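Local coordinates for N-terminal cyanobactin protease (Planktothrix agardhii NIES-596, PDB 4H6W), which is probably a serine endopeptidase of the subtilisin (S8) family, the protease domain of a longer protein that matures prenylagaramide, a cyanobactin peptide, at residues 7-13 with 282-286; 111-115 with 142-146; 240-246 with 286-292. One frame throughout, in Å; residues are numbered along the deposited sequence.

Contact 1. Residues 7-13 with 282-286; sequences IPGLKKL and ILDAI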
loop_
_atom_site.group_PDB
_atom_site.type_symbol
_atom_site.label_atom_id
_atom_site.label_comp_id
_atom_site.label_asym_id
_atom_site.label_seq_id
_atom_site.Cartn_x
_atom_site.Cartn_y
_atom_site.Cartn_z
ATOM N N ILE A 7 -13.712 -8.612 -0.575
ATOM C CA ILE A 7 -13.215 -7.812 0.589
ATOM C C ILE A 7 -14.355 -7.118 1.322
ATOM O O ILE A 7 -14.972 -6.190 0.785
ATOM C CB ILE A 7 -12.219 -6.709 0.174
ATOM C CG1 ILE A 7 -11.093 -7.271 -0.699
ATOM C CG2 ILE A 7 -11.660 -6.015 1.417
ATOM C CD1 ILE A 7 -10.179 -6.198 -1.246
ATOM N N PRO A 8 -14.629 -7.543 2.563
ATOM C CA PRO A 8 -15.706 -6.944 3.361
ATOM C C PRO A 8 -15.607 -5.418 3.524
ATOM O O PRO A 8 -14.531 -4.879 3.808
ATOM C CB PRO A 8 -15.562 -7.642 4.720
ATOM C CG PRO A 8 -14.941 -8.958 4.402
ATOM C CD PRO A 8 -13.999 -8.687 3.254
ATOM N N GLY A 9 -16.730 -4.734 3.329
ATOM C CA GLY A 9 -16.828 -3.304 3.575
ATOM C C GLY A 9 -16.437 -2.415 2.413
ATOM O O GLY A 9 -16.787 -1.223 2.397
ATOM N N LEU A 10 -15.710 -2.981 1.447
ATOM C CA LEU A 10 -15.220 -2.208 0.300
ATOM C C LEU A 10 -16.354 -1.560 -0.512
ATOM O O LEU A 10 -16.282 -0.359 -0.816
ATOM C CB LEU A 10 -14.293 -3.048 -0.583
ATOM C CG LEU A 10 -13.642 -2.278 -1.738
ATOM C CD1 LEU A 10 -12.977 -0.995 -1.253
ATOM C CD2 LEU A 10 -12.666 -3.154 -2.513
ATOM N N LYS A 11 -17.391 -2.336 -0.839
ATOM C CA LYS A 11 -18.592 -1.788 -1.494
ATOM C C LYS A 11 -19.299 -0.692 -0.691
ATOM O O LYS A 11 -19.641 0.351 -1.242
ATOM C CB LYS A 11 -19.585 -2.890 -1.856
ATOM C CG LYS A 11 -19.218 -3.630 -3.129
ATOM C CD LYS A 11 -20.309 -4.581 -3.582
ATOM C CE LYS A 11 -19.919 -5.222 -4.908
ATOM N NZ LYS A 11 -20.917 -6.233 -5.363
ATOM N N LYS A 12 -19.510 -0.917 0.605
ATOM C CA LYS A 12 -20.148 0.094 1.449
ATOM C C LYS A 12 -19.312 1.363 1.468
ATOM O O LYS A 12 -19.860 2.468 1.431
ATOM C CB LYS A 12 -20.378 -0.414 2.878
ATOM C CG LYS A 12 -21.328 0.464 3.694
ATOM C CD LYS A 12 -20.997 0.392 5.186
ATOM C CE LYS A 12 -21.494 1.603 5.982
ATOM N NZ LYS A 12 -20.935 1.711 7.373
ATOM N N LEU A 13 -17.988 1.199 1.516
ATOM C CA LEU A 13 -17.080 2.339 1.505
ATOM C C LEU A 13 -17.161 3.088 0.184
ATOM O O LEU A 13 -17.318 4.317 0.170
ATOM C CB LEU A 13 -15.640 1.921 1.837
ATOM C CG LEU A 13 -14.590 3.035 2.019
ATOM C CD1 LEU A 13 -15.021 4.161 2.977
ATOM C CD2 LEU A 13 -13.254 2.430 2.441
ATOM N N ILE A 282 -12.129 -3.169 6.995
ATOM C CA ILE A 282 -12.540 -1.841 6.535
ATOM C C ILE A 282 -13.637 -1.213 7.408
ATOM O O ILE A 282 -13.534 -0.035 7.803
ATOM C CB ILE A 282 -12.987 -1.883 5.052
ATOM C CG1 ILE A 282 -11.835 -2.370 4.151
ATOM C CG2 ILE A 282 -13.522 -0.527 4.601
ATOM C CD1 ILE A 282 -12.186 -2.399 2.670
ATOM N N LEU A 283 -14.674 -1.996 7.711
ATOM C CA LEU A 283 -15.844 -1.484 8.448
ATOM C C LEU A 283 -15.453 -0.977 9.826
ATOM O O LEU A 283 -15.841 0.122 10.230
ATOM C CB LEU A 283 -16.943 -2.543 8.548
ATOM C CG LEU A 283 -17.621 -2.804 7.208
ATOM C CD1 LEU A 283 -18.738 -3.834 7.339
ATOM C CD2 LEU A 283 -18.142 -1.490 6.629
ATOM N N ASP A 284 -14.652 -1.779 10.517
ATOM C CA ASP A 284 -14.115 -1.411 11.811
ATOM C C ASP A 284 -13.103 -0.256 11.731
ATOM O O ASP A 284 -13.089 0.601 12.620
ATOM C CB ASP A 284 -13.538 -2.643 12.493
ATOM C CG ASP A 284 -14.611 -3.679 12.838
ATOM O OD1 ASP A 284 -15.822 -3.373 12.726
ATOM O OD2 ASP A 284 -14.251 -4.811 13.231
ATOM N N ALA A 285 -12.306 -0.203 10.659
ATOM C CA ALA A 285 -11.429 0.954 10.402
ATOM C C ALA A 285 -12.200 2.275 10.326
ATOM O O ALA A 285 -11.820 3.279 10.946
ATOM C CB ALA A 285 -10.612 0.734 9.143
ATOM N N ILE A 286 -13.297 2.271 9.574
ATOM C CA ILE A 286 -14.203 3.427 9.520
ATOM C C ILE A 286 -14.683 3.792 10.931
ATOM O O ILE A 286 -14.604 4.956 11.346
ATOM C CB ILE A 286 -15.403 3.130 8.592
ATOM C CG1 ILE A 286 -14.891 2.849 7.175
ATOM C CG2 ILE A 286 -16.421 4.276 8.626
ATOM C CD1 ILE A 286 -15.864 2.129 6.258
HETATM O O HOH W 1 -14.695 -4.727 6.937
HETATM O O HOH W 2 -12.265 -5.810 5.275
#
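Pro8 O faces the first turn of helix 282-289, and two waters link them. One lies 2.9 Å from Pro8 O and 3.2 Å from Ile282 N, which donates to it. The other accepts from Leu283 N at 2.8 Å and is held more weakly by Pro8 O. Pro8 O also rests on the Ile282 side chain, 3.6 Å from Ile282 CB. Ile282 fills the centre. Its CD1 lies 3.9 Å from Leu10 CB and touches Ile7 CG2. Its CG2, anti to the backbone N, meets Leu13 CD2, the side chains crossing at about a right angle. Gly9 is the N-cap of helix 10-16 and the third residue of a type II turn from Ile7 to Leu10. Gly9 CA lies 3.8 Å from Leu283 CG. A beta carbon there would crowd that atom and jam against Pro8 O. At the outer edge Lys12 lays its CD on Leu283 CD2. Deeper in, Leu13 CD1 reaches Ile286 CD1. Leu236 of helix 223-243 packs on Leu10 and Leu13, and Val233 on Ile282. No direct hydrogen bond crosses the contact: apolar packing joins the N-terminal turn to the last modelled helix, and water serves two amides at its start.

Contact 2. Residues 111-115 with 142-146; sequences IEQAV and AIQLC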
loop_
_atom_site.group_PDB
_atom_site.type_symbol
_atom_site.label_atom_id
_atom_site.label_comp_id
_atom_site.label_asym_id
_atom_site.label_seq_id
_atom_site.Cartn_x
_atom_site.Cartn_y
_atom_site.Cartn_z
ATOM N N ILE A 111 11.042 9.193 -1.862
ATOM C CA ILE A 111 10.141 9.573 -0.768
ATOM C C ILE A 111 10.172 11.091 -0.592
ATOM O O ILE A 111 9.124 11.736 -0.568
ATOM C CB ILE A 111 10.474 8.859 0.562
ATOM C CG1 ILE A 111 10.311 7.357 0.411
ATOM C CG2 ILE A 111 9.562 9.340 1.682
ATOM C CD1 ILE A 111 11.010 6.564 1.485
ATOM N N GLU A 112 11.379 11.654 -0.516
ATOM C CA GLU A 112 11.545 13.098 -0.378
ATOM C C GLU A 112 10.783 13.847 -1.472
ATOM O O GLU A 112 10.115 14.849 -1.209
ATOM C CB GLU A 112 13.023 13.490 -0.374
ATOM C CG GLU A 112 13.260 14.989 -0.153
ATOM C CD GLU A 112 14.734 15.375 -0.200
ATOM O OE1 GLU A 112 15.365 15.211 -1.272
ATOM O OE2 GLU A 112 15.261 15.849 0.833
ATOM N N GLN A 113 10.871 13.341 -2.691
ATOM C CA GLN A 113 10.207 13.982 -3.814
ATOM C C GLN A 113 8.684 13.838 -3.718
ATOM O O GLN A 113 7.946 14.809 -3.966
ATOM C CB GLN A 113 10.730 13.440 -5.137
ATOM C CG GLN A 113 10.395 14.343 -6.304
ATOM C CD GLN A 113 10.947 13.835 -7.621
ATOM O OE1 GLN A 113 11.337 12.666 -7.735
ATOM N NE2 GLN A 113 10.984 14.719 -8.634
ATOM N N ALA A 114 8.228 12.642 -3.333
ATOM C CA ALA A 114 6.802 12.386 -3.122
ATOM C C ALA A 114 6.232 13.358 -2.097
ATOM O O ALA A 114 5.160 13.928 -2.304
ATOM C CB ALA A 114 6.567 10.950 -2.686
ATOM N N VAL A 115 6.961 13.571 -1.005
ATOM C CA VAL A 115 6.505 14.496 0.033
ATOM C C VAL A 115 6.407 15.943 -0.473
ATOM O O VAL A 115 5.382 16.597 -0.294
ATOM C CB VAL A 115 7.382 14.410 1.294
ATOM C CG1 VAL A 115 6.985 15.494 2.292
ATOM C CG2 VAL A 115 7.242 13.035 1.929
ATOM N N ALA A 142 14.156 10.182 5.589
ATOM C CA ALA A 142 12.992 10.228 4.692
ATOM C C ALA A 142 11.697 9.896 5.453
ATOM O O ALA A 142 10.684 10.578 5.296
ATOM C CB ALA A 142 13.188 9.278 3.513
ATOM N N ILE A 143 11.756 8.862 6.294
ATOM C CA ILE A 143 10.641 8.475 7.148
ATOM C C ILE A 143 10.365 9.571 8.192
ATOM O O ILE A 143 9.207 9.852 8.532
ATOM C CB ILE A 143 10.922 7.122 7.843
ATOM C CG1 ILE A 143 11.324 6.032 6.825
ATOM C CG2 ILE A 143 9.745 6.696 8.717
ATOM C CD1 ILE A 143 10.322 5.797 5.701
ATOM N N GLN A 144 11.430 10.193 8.693
ATOM C CA GLN A 144 11.297 11.343 9.583
ATOM C C GLN A 144 10.593 12.512 8.908
ATOM O O GLN A 144 9.757 13.172 9.523
ATOM C CB GLN A 144 12.660 11.792 10.098
ATOM C CG GLN A 144 13.234 10.860 11.151
ATOM C CD GLN A 144 14.637 11.252 11.591
ATOM O OE1 GLN A 144 15.090 12.382 11.374
ATOM N NE2 GLN A 144 15.329 10.312 12.219
ATOM N N LEU A 145 10.938 12.762 7.645
ATOM C CA LEU A 145 10.289 13.798 6.855
ATOM C C LEU A 145 8.778 13.549 6.769
ATOM O O LEU A 145 7.982 14.480 6.935
ATOM C CB LEU A 145 10.905 13.884 5.455
ATOM C CG LEU A 145 10.396 15.012 4.546
ATOM C CD1 LEU A 145 10.963 16.352 4.988
ATOM C CD2 LEU A 145 10.730 14.750 3.092
ATOM N N CYS A 146 8.398 12.292 6.540
ATOM C CA CYS A 146 6.982 11.901 6.477
ATOM C C CYS A 146 6.260 12.142 7.790
ATOM O O CYS A 146 5.125 12.626 7.796
ATOM C CB CYS A 146 6.845 10.419 6.112
ATOM S SG CYS A 146 7.381 10.008 4.447
#
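Apolar packing joins Ile111 and Val115 of helix 104-116 to Ala142, Leu145 and Cys146 of helix 137-148. Ile111 uses both branches. CD1 sits 4.0 Å from Ala142 CB, while CG2, anti to the backbone N, points at the cysteine. Leu145 lies along Val115, the two side chains running past each other in opposite directions. The closest pair there is Leu145 CD2 to Val115 CB, at 3.8 Å. The same CD2 also meets Glu112 CA at 3.9 Å, beside the aliphatic part of the glutamate. The helices run nearly parallel, 19° apart, with axes 9.5 Å from each other. They pack side by side against the parallel sheet of the subtilase fold, where Ile122 of strand 121-124 touches Ile111, Val115 and Cys146. Leu153 of strand 152-156 lies under Ile111 and Ile143. An alanine in place of Val115 would probably open a gap beside Leu145 CD2 and leave the cysteine sulfur without one of its two methyl neighbours in this helix pair. Sulfur contacts form the second group. Cys146 SG lies 3.6 Å from Ile111 CG2 and 3.9 Å from Val115 CG2. Its chi1 of -67° sets SG beside the backbone N, facing both methyls.

Contact 3. Residues 240-246 with 286-292; sequences LQIKRGE and IEHLTGE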
loop_
_atom_site.group_PDB
_atom_site.type_symbol
_atom_site.label_atom_id
_atom_site.label_comp_id
_atom_site.label_asym_id
_atom_site.label_seq_id
_atom_site.Cartn_x
_atom_site.Cartn_y
_atom_site.Cartn_z
ATOM N N LEU A 240 -13.011 10.114 2.874
ATOM C CA LEU A 240 -14.186 10.027 3.728
ATOM C C LEU A 240 -14.167 11.098 4.838
ATOM O O LEU A 240 -15.208 11.687 5.170
ATOM C CB LEU A 240 -14.292 8.618 4.302
ATOM C CG LEU A 240 -15.455 8.326 5.249
ATOM C CD1 LEU A 240 -16.783 8.413 4.508
ATOM C CD2 LEU A 240 -15.290 6.954 5.893
ATOM N N GLN A 241 -12.985 11.370 5.381
ATOM C CA GLN A 241 -12.811 12.469 6.336
ATOM C C GLN A 241 -13.154 13.824 5.709
ATOM O O GLN A 241 -13.818 14.653 6.349
ATOM C CB GLN A 241 -11.387 12.500 6.898
ATOM C CG GLN A 241 -10.991 11.276 7.713
ATOM C CD GLN A 241 -9.632 11.445 8.386
ATOM O OE1 GLN A 241 -8.615 11.618 7.716
ATOM N NE2 GLN A 241 -9.613 11.411 9.716
ATOM N N ILE A 242 -12.694 14.057 4.474
ATOM C CA ILE A 242 -13.031 15.296 3.757
ATOM C C ILE A 242 -14.550 15.374 3.601
ATOM O O ILE A 242 -15.166 16.385 3.935
ATOM C CB ILE A 242 -12.403 15.398 2.347
ATOM C CG1 ILE A 242 -10.929 14.950 2.329
ATOM C CG2 ILE A 242 -12.602 16.798 1.782
ATOM C CD1 ILE A 242 -9.886 16.041 2.248
ATOM N N LYS A 243 -15.147 14.287 3.119
ATOM C CA LYS A 243 -16.596 14.216 2.928
ATOM C C LYS A 243 -17.358 14.640 4.188
ATOM O O LYS A 243 -18.420 15.275 4.108
ATOM C CB LYS A 243 -17.007 12.808 2.510
ATOM C CG LYS A 243 -18.425 12.685 1.989
ATOM C CD LYS A 243 -18.798 11.213 1.883
ATOM C CE LYS A 243 -20.191 11.017 1.312
ATOM N NZ LYS A 243 -20.208 11.433 -0.107
ATOM N N ARG A 244 -16.805 14.296 5.347
ATOM C CA ARG A 244 -17.466 14.593 6.608
ATOM C C ARG A 244 -17.044 15.915 7.237
ATOM O O ARG A 244 -17.419 16.201 8.369
ATOM C CB ARG A 244 -17.263 13.449 7.587
ATOM C CG ARG A 244 -18.094 12.226 7.264
ATOM C CD ARG A 244 -17.513 11.035 7.992
ATOM N NE ARG A 244 -17.102 11.376 9.358
ATOM C CZ ARG A 244 -17.876 11.241 10.436
ATOM N NH1 ARG A 244 -19.113 10.768 10.314
ATOM N NH2 ARG A 244 -17.410 11.582 11.637
ATOM N N GLY A 245 -16.278 16.721 6.507
ATOM C CA GLY A 245 -15.819 18.007 7.011
ATOM C C GLY A 245 -14.749 17.881 8.081
ATOM O O GLY A 245 -14.501 18.821 8.834
ATOM N N GLU A 246 -14.115 16.713 8.155
ATOM C CA GLU A 246 -12.982 16.492 9.056
ATOM C C GLU A 246 -11.677 16.715 8.281
ATOM O O GLU A 246 -11.651 16.569 7.061
ATOM C CB GLU A 246 -13.061 15.084 9.668
ATOM C CG GLU A 246 -14.262 14.892 10.594
ATOM C CD GLU A 246 -14.579 13.434 10.925
ATOM O OE1 GLU A 246 -14.252 12.532 10.119
ATOM O OE2 GLU A 246 -15.181 13.174 11.996
ATOM N N ILE A 286 -13.297 2.271 9.574
ATOM C CA ILE A 286 -14.203 3.427 9.520
ATOM C C ILE A 286 -14.683 3.792 10.931
ATOM O O ILE A 286 -14.604 4.956 11.346
ATOM C CB ILE A 286 -15.403 3.130 8.592
ATOM C CG1 ILE A 286 -14.891 2.849 7.175
ATOM C CG2 ILE A 286 -16.421 4.276 8.626
ATOM C CD1 ILE A 286 -15.864 2.129 6.258
ATOM N N GLU A 287 -15.158 2.783 11.667
ATOM C CA GLU A 287 -15.683 2.981 13.011
ATOM C C GLU A 287 -14.640 3.614 13.925
ATOM O O GLU A 287 -14.936 4.595 14.591
ATOM C CB GLU A 287 -16.196 1.667 13.598
ATOM C CG GLU A 287 -16.882 1.826 14.950
ATOM C CD GLU A 287 -17.651 0.585 15.395
ATOM O OE1 GLU A 287 -18.557 0.121 14.648
ATOM O OE2 GLU A 287 -17.369 0.080 16.507
ATOM N N HIS A 288 -13.423 3.064 13.936
ATOM C CA HIS A 288 -12.337 3.612 14.734
ATOM C C HIS A 288 -11.902 5.029 14.349
ATOM O O HIS A 288 -11.491 5.805 15.205
ATOM C CB HIS A 288 -11.142 2.678 14.693
ATOM C CG HIS A 288 -11.244 1.544 15.659
ATOM N ND1 HIS A 288 -10.815 0.274 15.362
ATOM C CD2 HIS A 288 -11.745 1.489 16.915
ATOM C CE1 HIS A 288 -11.041 -0.516 16.394
ATOM N NE2 HIS A 288 -11.607 0.196 17.350
ATOM N N LEU A 289 -11.982 5.355 13.059
ATOM C CA LEU A 289 -11.527 6.647 12.566
ATOM C C LEU A 289 -12.579 7.733 12.738
ATOM O O LEU A 289 -12.288 8.839 13.211
ATOM C CB LEU A 289 -11.148 6.525 11.103
ATOM C CG LEU A 289 -10.705 7.801 10.388
ATOM C CD1 LEU A 289 -9.365 8.274 10.941
ATOM C CD2 LEU A 289 -10.645 7.543 8.876
ATOM N N THR A 290 -13.799 7.416 12.339
ATOM C CA THR A 290 -14.902 8.360 12.432
ATOM C C THR A 290 -15.774 7.943 13.605
ATOM O O THR A 290 -15.410 7.072 14.403
ATOM C CB THR A 290 -15.740 8.347 11.129
ATOM O OG1 THR A 290 -16.462 7.105 11.016
ATOM C CG2 THR A 290 -14.832 8.524 9.897
ATOM N N GLY A 291 -16.946 8.518 13.732
ATOM C CA GLY A 291 -17.828 7.912 14.712
ATOM C C GLY A 291 -18.498 6.630 14.230
ATOM O O GLY A 291 -18.817 5.777 15.032
ATOM N N GLU A 292 -18.664 6.501 12.914
ATOM C CA GLU A 292 -19.765 5.745 12.298
ATOM C C GLU A 292 -19.660 4.238 12.308
ATOM O O GLU A 292 -18.575 3.688 12.204
ATOM C CB GLU A 292 -19.940 6.167 10.840
ATOM C CG GLU A 292 -20.276 7.623 10.596
ATOM C CD GLU A 292 -20.251 7.954 9.111
ATOM O OE1 GLU A 292 -21.184 7.538 8.383
ATOM O OE2 GLU A 292 -19.291 8.622 8.667
#
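Arg244 and Glu292 meet in a salt bridge, with NH1 of Arg244 2.7 Å from OE2 of Glu292. The hydrogen bond in it is weak, bent to 122° at the hydrogen. The two side chains lie alongside with their ends pointing contrary ways, and their guanidinium and carboxylate planes are 21° apart. Thr290 CB sits over one face of the guanidinium, toward its rim, 3.7 Å from Arg244 CZ. Glu246 takes the group side-on: Arg244 NE donates to Glu246 OE1, nearly straight at 171°, and Arg244 NH2 donates to Glu246 OE2 at 2.8 Å. Both oxygens are met from above the carboxylate plane. The bend at chi3 of Arg244 turns the guanidinium to reach both acids. Below this network, Gln241 NE2 lies 3.4 Å from Leu289 CD1. Gln241 OE1 is hydrogen-bonded to Asp249 N. Leu240 CD2 packs on Ile286 CG2, the two side chains crossing at about a right angle.

The second shell is made by two helix ends. Helix 223-243 closes in a Schellman motif with Gly245 at C-prime, which brings Glu246 back beside Arg244. Helix 282-289 ends at Leu289, and Thr290 is the first residue to leave it. Thr290 OG1 donates to Ile286 O and accepts from Glu292 N at 3.0 Å in an ST turn, which sets Glu292 near Arg244. Leu13 of helix 10-16 and Val253 of helix 250-259 flank the apolar layer. One arginine thus faces two carboxylates, which probably helps to offset their mutual repulsion while tying the ends of the two helices together.

Contact 2 is the most buried. It joins two helices packed on the central parallel sheet, and apolar carbon and sulfur carry it. Contacts 1 and 3 are partly buried and lie on the other side of the chain's centre from contact 2. They share helix 282-289 and Ile286, and they touch where Leu13 CD1 meets Leu240 CD2, 4.0 Å away. Their centres are about 13 Å apart. Contact 1 uses the start of that helix, where water meets amides. Contact 3 uses its end, where an ion-pair network lies over an apolar layer. Helix 223-243 backs contact 1 and supplies one partner of contact 3. Contact 2 is nested in the chain loop that contact 1 closes.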